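Local structure of Ras GTPase-activating-like protein IQGAP2 (5CJP) at residues Leu232-Tyr237 and Gln302-Tyr307; Pro133-Lys138 and Gln263-Gly268; Val243-Asp246 and Ile250-Met253. The protein probably binds GTP-loaded Rho-family GTPases through a RasGAP-related domain, which in IQGAP proteins is thought to hold the active state rather than speed hydrolysis. One frame throughout, in Å; residues are numbered along the deposited sequence.

Contact 1: residues Leu232-Tyr237 and Gln302-Tyr307; sequences LLYYRY and QEFRKY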
loop_
_atom_site.group_PDB
_atom_site.type_symbol
_atom_site.label_atom_id
_atom_site.label_comp_id
_atom_site.label_asym_id
_atom_site.label_seq_id
_atom_site.Cartn_x
_atom_site.Cartn_y
_atom_site.Cartn_z
ATOM N N LEU E 232 29.846 5.053 -19.148
ATOM C CA LEU E 232 29.009 4.373 -18.166
ATOM C C LEU E 232 28.904 5.153 -16.861
ATOM O O LEU E 232 27.810 5.462 -16.396
ATOM C CB LEU E 232 29.579 2.982 -17.859
ATOM C CG LEU E 232 29.033 2.252 -16.615
ATOM C CD1 LEU E 232 27.525 1.982 -16.761
ATOM C CD2 LEU E 232 29.792 0.944 -16.431
ATOM N N LEU E 233 30.055 5.466 -16.281
ATOM C CA LEU E 233 30.115 6.167 -15.005
ATOM C C LEU E 233 29.664 7.607 -15.047
ATOM O O LEU E 233 28.997 8.077 -14.123
ATOM C CB LEU E 233 31.530 6.100 -14.449
ATOM C CG LEU E 233 32.046 4.687 -14.207
ATOM C CD1 LEU E 233 33.419 4.775 -13.585
ATOM C CD2 LEU E 233 31.088 3.926 -13.286
ATOM N N TYR E 234 30.018 8.311 -16.115
ATOM C CA TYR E 234 29.644 9.704 -16.209
ATOM C C TYR E 234 28.416 10.065 -17.033
ATOM O O TYR E 234 27.405 10.484 -16.482
ATOM C CB TYR E 234 30.827 10.566 -16.689
ATOM C CG TYR E 234 30.526 12.020 -16.465
ATOM C CD1 TYR E 234 30.424 12.524 -15.175
ATOM C CD2 TYR E 234 30.126 12.836 -17.518
ATOM C CE1 TYR E 234 29.904 13.803 -14.929
ATOM C CE2 TYR E 234 29.604 14.112 -17.282
ATOM C CZ TYR E 234 29.489 14.579 -15.985
ATOM O OH TYR E 234 28.897 15.794 -15.743
ATOM N N TYR E 235 28.502 9.934 -18.349
ATOM C CA TYR E 235 27.384 10.319 -19.207
ATOM C C TYR E 235 26.098 9.569 -18.909
ATOM O O TYR E 235 25.013 10.119 -18.986
ATOM C CB TYR E 235 27.743 10.113 -20.683
ATOM C CG TYR E 235 26.712 10.670 -21.637
ATOM C CD1 TYR E 235 26.612 12.040 -21.856
ATOM C CD2 TYR E 235 25.813 9.832 -22.290
ATOM C CE1 TYR E 235 25.653 12.564 -22.695
ATOM C CE2 TYR E 235 24.841 10.339 -23.138
ATOM C CZ TYR E 235 24.763 11.709 -23.340
ATOM O OH TYR E 235 23.796 12.230 -24.179
ATOM N N ARG E 236 26.228 8.300 -18.563
ATOM C CA ARG E 236 25.077 7.474 -18.290
ATOM C C ARG E 236 24.616 7.477 -16.827
ATOM O O ARG E 236 23.425 7.657 -16.549
ATOM C CB ARG E 236 25.379 6.049 -18.770
ATOM C CG ARG E 236 24.587 5.627 -20.010
ATOM C CD ARG E 236 23.121 5.451 -19.588
ATOM N NE ARG E 236 22.278 4.640 -20.472
ATOM C CZ ARG E 236 22.698 3.622 -21.213
ATOM N NH1 ARG E 236 23.975 3.263 -21.226
ATOM N NH2 ARG E 236 21.816 2.924 -21.909
ATOM N N TYR E 237 25.550 7.319 -15.891
ATOM C CA TYR E 237 25.198 7.255 -14.479
ATOM C C TYR E 237 24.879 8.548 -13.737
ATOM O O TYR E 237 23.784 8.704 -13.208
ATOM C CB TYR E 237 26.289 6.496 -13.718
ATOM C CG TYR E 237 26.034 6.350 -12.231
ATOM C CD1 TYR E 237 24.832 5.799 -11.753
ATOM C CD2 TYR E 237 27.010 6.728 -11.298
ATOM C CE1 TYR E 237 24.612 5.629 -10.389
ATOM C CE2 TYR E 237 26.801 6.560 -9.922
ATOM C CZ TYR E 237 25.601 6.010 -9.474
ATOM O OH TYR E 237 25.384 5.843 -8.112
ATOM N N GLN E 302 42.062 15.058 -17.633
ATOM C CA GLN E 302 43.112 14.331 -16.943
ATOM C C GLN E 302 42.647 13.854 -15.572
ATOM O O GLN E 302 43.062 12.795 -15.100
ATOM C CB GLN E 302 44.369 15.202 -16.802
ATOM C CG GLN E 302 45.139 15.421 -18.104
ATOM C CD GLN E 302 45.442 14.119 -18.808
ATOM O OE1 GLN E 302 45.802 13.132 -18.170
ATOM N NE2 GLN E 302 45.302 14.107 -20.128
ATOM N N GLU E 303 41.794 14.633 -14.922
ATOM C CA GLU E 303 41.278 14.232 -13.616
ATOM C C GLU E 303 40.277 13.095 -13.816
ATOM O O GLU E 303 40.322 12.090 -13.114
ATOM C CB GLU E 303 40.597 15.407 -12.910
ATOM C CG GLU E 303 41.536 16.508 -12.491
ATOM C CD GLU E 303 40.849 17.567 -11.650
ATOM O OE1 GLU E 303 40.325 17.228 -10.562
ATOM O OE2 GLU E 303 40.831 18.743 -12.074
ATOM N N PHE E 304 39.384 13.264 -14.788
ATOM C CA PHE E 304 38.386 12.252 -15.101
ATOM C C PHE E 304 39.056 10.944 -15.491
ATOM O O PHE E 304 38.690 9.869 -15.000
ATOM C CB PHE E 304 37.513 12.726 -16.252
ATOM C CG PHE E 304 36.253 13.386 -15.817
ATOM C CD1 PHE E 304 35.719 14.446 -16.547
ATOM C CD2 PHE E 304 35.557 12.918 -14.708
ATOM C CE1 PHE E 304 34.501 15.029 -16.181
ATOM C CE2 PHE E 304 34.341 13.499 -14.335
ATOM C CZ PHE E 304 33.811 14.555 -15.073
ATOM N N ARG E 305 40.044 11.046 -16.375
ATOM C CA ARG E 305 40.777 9.883 -16.849
ATOM C C ARG E 305 41.361 9.099 -15.682
ATOM O O ARG E 305 41.313 7.871 -15.658
ATOM C CB ARG E 305 41.897 10.322 -17.790
ATOM C CG ARG E 305 42.656 9.176 -18.416
ATOM C CD ARG E 305 44.114 9.128 -17.943
ATOM N NE ARG E 305 44.806 7.939 -18.455
ATOM C CZ ARG E 305 44.916 7.628 -19.747
ATOM N NH1 ARG E 305 44.387 8.416 -20.675
ATOM N NH2 ARG E 305 45.528 6.506 -20.100
ATOM N N LYS E 306 41.906 9.818 -14.708
ATOM C CA LYS E 306 42.498 9.182 -13.532
ATOM C C LYS E 306 41.423 8.490 -12.682
ATOM O O LYS E 306 41.642 7.411 -12.129
ATOM C CB LYS E 306 43.234 10.230 -12.690
ATOM C CG LYS E 306 43.869 9.675 -11.437
ATOM C CD LYS E 306 44.529 10.757 -10.620
ATOM C CE LYS E 306 45.148 10.184 -9.362
ATOM N NZ LYS E 306 45.808 11.253 -8.565
ATOM N N TYR E 307 40.269 9.142 -12.594
ATOM C CA TYR E 307 39.103 8.683 -11.847
ATOM C C TYR E 307 38.551 7.384 -12.429
ATOM O O TYR E 307 38.403 6.386 -11.723
ATOM C CB TYR E 307 38.050 9.784 -11.919
ATOM C CG TYR E 307 36.722 9.480 -11.287
ATOM C CD1 TYR E 307 36.566 9.482 -9.909
ATOM C CD2 TYR E 307 35.600 9.258 -12.081
ATOM C CE1 TYR E 307 35.314 9.281 -9.333
ATOM C CE2 TYR E 307 34.345 9.055 -11.514
ATOM C CZ TYR E 307 34.206 9.073 -10.145
ATOM O OH TYR E 307 32.964 8.907 -9.588
#
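Phe-304 reaches from helix 294-311 toward Tyr-234 on helix 222-243, and these two buried rings carry the contact. The CA atoms of Tyr-234 and Phe-304 are 9.2 Å apart, so the gap is spanned by the side chains. Phe-304 CZ lies over one face of the Tyr-234 ring, displaced toward its rim, 4.0 Å from Tyr-234 CD1. Phe-304 CE2 follows at 4.1 Å from the same Tyr-234 CD1, so one corner of the phenyl ring does the touching. With planes inclined at 49° and ring centres 5.1 Å apart, the pair is neither a parallel stack nor a T. With CG anti to the backbone N (chi1 -166°), the Tyr-234 ring is carried toward helix 294-311. Leu-274 of helix 261-278 touches both rings, bringing a third helix into this all-helical, RasGAP-like core. Tyr-234, Tyr-235 and Arg-236 correspond by sequence to the Phe-Leu-Arg triplet of the RasGAP signature. A wider pi-type turn runs through this part of the helix, Tyr-237 N donating to Leu-232 O at 3.0 Å. One residue past Phe-304, Arg-305 leaves the aromatic layer and pairs through NH1 with Asp-223, near the start of helix 222-243. Tyr-307, a turn on from Phe-304, again points toward helix 222-243, where its ring packs on Met-238.

Contact 2: residues Pro133-Lys138 and Gln263-Gly268; sequences PVEVYK and QRRNLG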
loop_
_atom_site.group_PDB
_atom_site.type_symbol
_atom_site.label_atom_id
_atom_site.label_comp_id
_atom_site.label_asym_id
_atom_site.label_seq_id
_atom_site.Cartn_x
_atom_site.Cartn_y
_atom_site.Cartn_z
ATOM N N PRO E 133 25.668 33.093 -27.766
ATOM C CA PRO E 133 25.731 34.490 -28.199
ATOM C C PRO E 133 24.407 35.056 -28.704
ATOM O O PRO E 133 23.890 36.005 -28.120
ATOM C CB PRO E 133 26.802 34.460 -29.281
ATOM C CG PRO E 133 27.748 33.437 -28.750
ATOM C CD PRO E 133 26.804 32.329 -28.308
ATOM N N VAL E 134 23.860 34.482 -29.778
ATOM C CA VAL E 134 22.594 34.981 -30.326
ATOM C C VAL E 134 21.494 35.043 -29.280
ATOM O O VAL E 134 20.643 35.940 -29.312
ATOM C CB VAL E 134 22.070 34.129 -31.523
ATOM C CG1 VAL E 134 22.967 34.313 -32.733
ATOM C CG2 VAL E 134 22.001 32.664 -31.140
ATOM N N GLU E 135 21.502 34.089 -28.354
ATOM C CA GLU E 135 20.505 34.068 -27.292
ATOM C C GLU E 135 20.797 35.176 -26.298
ATOM O O GLU E 135 19.882 35.788 -25.753
ATOM C CB GLU E 135 20.497 32.715 -26.576
ATOM C CG GLU E 135 19.509 31.722 -27.164
ATOM C CD GLU E 135 19.375 30.450 -26.343
ATOM O OE1 GLU E 135 20.315 29.628 -26.352
ATOM O OE2 GLU E 135 18.324 30.275 -25.683
ATOM N N VAL E 136 22.076 35.435 -26.061
ATOM C CA VAL E 136 22.452 36.494 -25.137
ATOM C C VAL E 136 22.149 37.817 -25.816
ATOM O O VAL E 136 21.514 38.692 -25.234
ATOM C CB VAL E 136 23.963 36.454 -24.784
ATOM C CG1 VAL E 136 24.267 37.486 -23.694
ATOM C CG2 VAL E 136 24.355 35.057 -24.335
ATOM N N TYR E 137 22.606 37.948 -27.056
ATOM C CA TYR E 137 22.392 39.163 -27.824
ATOM C C TYR E 137 20.928 39.533 -27.794
ATOM O O TYR E 137 20.558 40.645 -27.420
ATOM C CB TYR E 137 22.818 38.971 -29.279
ATOM C CG TYR E 137 22.335 40.091 -30.174
ATOM C CD1 TYR E 137 22.995 41.317 -30.209
ATOM C CD2 TYR E 137 21.177 39.942 -30.935
ATOM C CE1 TYR E 137 22.511 42.372 -30.976
ATOM C CE2 TYR E 137 20.685 40.989 -31.704
ATOM C CZ TYR E 137 21.353 42.202 -31.720
ATOM O OH TYR E 137 20.856 43.243 -32.474
ATOM N N LYS E 138 20.095 38.587 -28.196
ATOM C CA LYS E 138 18.670 38.820 -28.224
ATOM C C LYS E 138 18.127 39.078 -26.822
ATOM O O LYS E 138 17.064 39.673 -26.654
ATOM C CB LYS E 138 17.959 37.632 -28.875
ATOM C CG LYS E 138 16.476 37.859 -29.042
ATOM C CD LYS E 138 15.824 36.848 -29.942
ATOM C CE LYS E 138 16.033 37.170 -31.397
ATOM N NZ LYS E 138 15.108 36.333 -32.191
ATOM N N GLN E 263 17.591 27.681 -14.373
ATOM C CA GLN E 263 18.255 26.681 -13.551
ATOM C C GLN E 263 18.602 25.496 -14.440
ATOM O O GLN E 263 19.661 24.883 -14.287
ATOM C CB GLN E 263 17.343 26.262 -12.394
ATOM C CG GLN E 263 16.938 27.431 -11.496
ATOM C CD GLN E 263 15.943 27.048 -10.412
ATOM O OE1 GLN E 263 14.874 26.503 -10.696
ATOM N NE2 GLN E 263 16.285 27.344 -9.161
ATOM N N ARG E 264 17.715 25.186 -15.382
ATOM C CA ARG E 264 17.942 24.096 -16.327
ATOM C C ARG E 264 19.156 24.388 -17.191
ATOM O O ARG E 264 20.048 23.544 -17.343
ATOM C CB ARG E 264 16.747 23.932 -17.258
ATOM C CG ARG E 264 15.849 22.798 -16.893
ATOM C CD ARG E 264 16.516 21.458 -17.128
ATOM N NE ARG E 264 16.089 20.514 -16.096
ATOM C CZ ARG E 264 14.826 20.326 -15.729
ATOM N NH1 ARG E 264 13.858 21.015 -16.314
ATOM N NH2 ARG E 264 14.536 19.466 -14.769
ATOM N N ARG E 265 19.158 25.583 -17.772
ATOM C CA ARG E 265 20.240 26.024 -18.639
ATOM C C ARG E 265 21.572 26.067 -17.877
ATOM O O ARG E 265 22.637 25.849 -18.463
ATOM C CB ARG E 265 19.902 27.397 -19.224
ATOM C CG ARG E 265 20.787 27.821 -20.376
ATOM C CD ARG E 265 20.407 29.208 -20.821
ATOM N NE ARG E 265 18.978 29.300 -21.097
ATOM C CZ ARG E 265 18.384 28.727 -22.142
ATOM N NH1 ARG E 265 19.101 28.024 -23.011
ATOM N NH2 ARG E 265 17.075 28.853 -22.314
ATOM N N ASN E 266 21.497 26.335 -16.574
ATOM C CA ASN E 266 22.697 26.380 -15.747
ATOM C C ASN E 266 23.223 24.965 -15.522
ATOM O O ASN E 266 24.374 24.671 -15.841
ATOM C CB ASN E 266 22.408 27.059 -14.400
ATOM C CG ASN E 266 22.385 28.588 -14.499
ATOM O OD1 ASN E 266 22.051 29.273 -13.533
ATOM N ND2 ASN E 266 22.742 29.123 -15.660
ATOM N N LEU E 267 22.384 24.086 -14.982
ATOM C CA LEU E 267 22.791 22.703 -14.742
ATOM C C LEU E 267 23.199 22.043 -16.045
ATOM O O LEU E 267 24.204 21.330 -16.108
ATOM C CB LEU E 267 21.657 21.916 -14.104
ATOM C CG LEU E 267 21.371 22.375 -12.687
ATOM C CD1 LEU E 267 20.016 21.857 -12.260
ATOM C CD2 LEU E 267 22.494 21.894 -11.749
ATOM N N GLY E 268 22.404 22.301 -17.080
ATOM C CA GLY E 268 22.680 21.754 -18.393
ATOM C C GLY E 268 24.028 22.214 -18.900
ATOM O O GLY E 268 24.768 21.433 -19.498
#
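Glu-135, in the first turn of helix 133-139, faces Arg-265 on helix 261-278 across a wide gap, their CA atoms 11.8 Å apart, so that the backbones stay well separated and two long side chains do all the bridging. They advance from opposite directions and meet at their charged ends. Glu-135 runs straight beyond CG, whereas Arg-265 sets out with CG anti to the backbone N and then bends at chi3 (-53°), turning a face of its guanidinium to the carboxylate. Glu-135 OE2 sits over that face, 3.6 Å from Arg-265 NH1 and 3.9 Å from Arg-265 NH2. The two planar groups stand almost perpendicular, at 89°. Because the oxygen lies well outside the guanidinium plane, no N-H is aimed at it, and the pair is a salt bridge without a hydrogen bond. The other carboxylate oxygen, Glu-135 OE1, is hydrogen-bonded to Asn-132 ND2 just ahead of the helix, which probably helps to fix the rotation of the acid. Arg-265 also packs on Asn-130 and on an apolar side chain of another protein's chain, so the bridge borders an intermolecular interface. It spans two helices of the RasGAP-like domain that are far apart in sequence. Since the attraction rests on charge alone, with no straight N-H to set its direction, it probably tolerates small shifts of either side chain and is probably weakened by solvent screening at this partly exposed site.

Contact 3: residues Val243-Asp246 and Ile250-Met253; sequences VAPD and IIDM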
loop_
_atom_site.group_PDB
_atom_site.type_symbol
_atom_site.label_atom_id
_atom_site.label_comp_id
_atom_site.label_asym_id
_atom_site.label_seq_id
_atom_site.Cartn_x
_atom_site.Cartn_y
_atom_site.Cartn_z
ATOM N N VAL E 243 21.853 17.195 -14.515
ATOM C CA VAL E 243 20.924 17.901 -15.387
ATOM C C VAL E 243 19.477 17.845 -14.913
ATOM O O VAL E 243 18.703 18.774 -15.139
ATOM C CB VAL E 243 21.000 17.332 -16.810
ATOM C CG1 VAL E 243 19.792 17.780 -17.630
ATOM C CG2 VAL E 243 22.283 17.790 -17.466
ATOM N N ALA E 244 19.099 16.753 -14.267
ATOM C CA ALA E 244 17.731 16.632 -13.781
ATOM C C ALA E 244 17.684 16.138 -12.347
ATOM O O ALA E 244 17.244 15.028 -12.089
ATOM C CB ALA E 244 16.932 15.695 -14.680
ATOM N N PRO E 245 18.150 16.959 -11.394
ATOM C CA PRO E 245 18.128 16.547 -9.992
ATOM C C PRO E 245 16.708 16.375 -9.482
ATOM O O PRO E 245 16.479 15.690 -8.492
ATOM C CB PRO E 245 18.871 17.680 -9.286
ATOM C CG PRO E 245 18.631 18.855 -10.171
ATOM C CD PRO E 245 18.802 18.272 -11.538
ATOM N N ASP E 246 15.752 16.999 -10.157
ATOM C CA ASP E 246 14.350 16.908 -9.762
ATOM C C ASP E 246 13.771 15.590 -10.227
ATOM O O ASP E 246 12.878 15.031 -9.589
ATOM C CB ASP E 246 13.564 18.066 -10.372
ATOM C CG ASP E 246 13.779 18.188 -11.873
ATOM O OD1 ASP E 246 14.903 17.915 -12.352
ATOM O OD2 ASP E 246 12.828 18.578 -12.581
ATOM N N ILE E 250 17.528 14.037 -6.535
ATOM C CA ILE E 250 18.779 14.471 -5.922
ATOM C C ILE E 250 18.393 15.541 -4.916
ATOM O O ILE E 250 19.034 15.694 -3.869
ATOM C CB ILE E 250 19.733 15.086 -6.958
ATOM C CG1 ILE E 250 20.062 14.038 -8.019
ATOM C CG2 ILE E 250 20.995 15.615 -6.281
ATOM C CD1 ILE E 250 20.666 12.824 -7.460
ATOM N N ILE E 251 17.332 16.278 -5.246
ATOM C CA ILE E 251 16.836 17.338 -4.377
ATOM C C ILE E 251 15.346 17.171 -4.143
ATOM O O ILE E 251 14.547 17.115 -5.078
ATOM C CB ILE E 251 17.084 18.759 -4.957
ATOM C CG1 ILE E 251 16.352 18.914 -6.295
ATOM C CG2 ILE E 251 18.587 19.025 -5.079
ATOM C CD1 ILE E 251 16.319 20.327 -6.820
ATOM N N ASP E 252 14.994 17.071 -2.872
ATOM C CA ASP E 252 13.615 16.909 -2.455
ATOM C C ASP E 252 12.781 18.030 -3.077
ATOM O O ASP E 252 13.124 19.204 -2.961
ATOM C CB ASP E 252 13.589 16.927 -0.920
ATOM C CG ASP E 252 12.240 17.266 -0.354
ATOM O OD1 ASP E 252 11.756 18.385 -0.612
ATOM O OD2 ASP E 252 11.676 16.417 0.370
ATOM N N MET E 253 11.703 17.660 -3.758
ATOM C CA MET E 253 10.839 18.642 -4.402
ATOM C C MET E 253 9.568 18.894 -3.603
ATOM O O MET E 253 8.559 18.214 -3.791
ATOM C CB MET E 253 10.479 18.185 -5.818
ATOM C CG MET E 253 11.648 18.206 -6.798
ATOM S SD MET E 253 12.299 19.885 -7.083
ATOM C CE MET E 253 11.291 20.398 -8.484
#
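Pro-245 O receives two backbone N-H groups from the returning chain. The stronger bond comes from Ile-250 N, 2.8 Å from Pro-245 O, nearly straight at the hydrogen (168°) and in the carbonyl plane. Ile-251 N adds a weak second bond to Pro-245 O at 3.4 Å. One acceptor thus serves two consecutive amides, the second only weakly, where the chain turns back on itself. Beside it the Pro-245 ring packs against the base of Ile-250, CB to CB at 3.6 Å, and Ile-251 CG1 lies 4.1 Å from Pro-245 CB. Ile-250 CG1 stays beside Pro-245 CA, while the end of the side chain goes on to Leu-114 and Ala-115 of helix 111-123. The bend belongs to the irregular link between helices 222-243 and 261-278, directly after the RasGAP signature helix, where Ala-244 is the first residue to leave helical geometry. Arg-264 serves this exit twice: its NE probably donates to Val-243 O, and its NH2 forms a salt bridge with Asp-246 OD1. With CG of Asp-246 held between the backbone N and the carbonyl carbon (chi1 52°), the carboxylate turns away from Ile-250-Met-253, so that its methylene meets Met-253. The methionine, bent at chi2 and chi3, brings Met-253 CE to 3.8 Å from Asp-246 CB. Ile-250 O accepts a weak hydrogen bond from Arg-111 NE.

In the fold
Contact 1 lies in the buried part of the helical domain and is purely apolar and aromatic, whereas contact 2 is a surface charge pair with little buried area. Contact 3, partly buried, mixes backbone hydrogen bonding with packing and joins neighbouring pieces of one loop rather than two helices. Helix 222-243 contributes to contact 1 and ends in contact 3; helix 261-278, which starts after that loop, supplies half of contact 2. Contacts 2 and 3 touch directly, through a salt bridge and through packing that includes Gly-268 CA, 4.1 Å from Val-243 CG2. Contact 1 touches neither, its nearest atoms being about 7 Å from each.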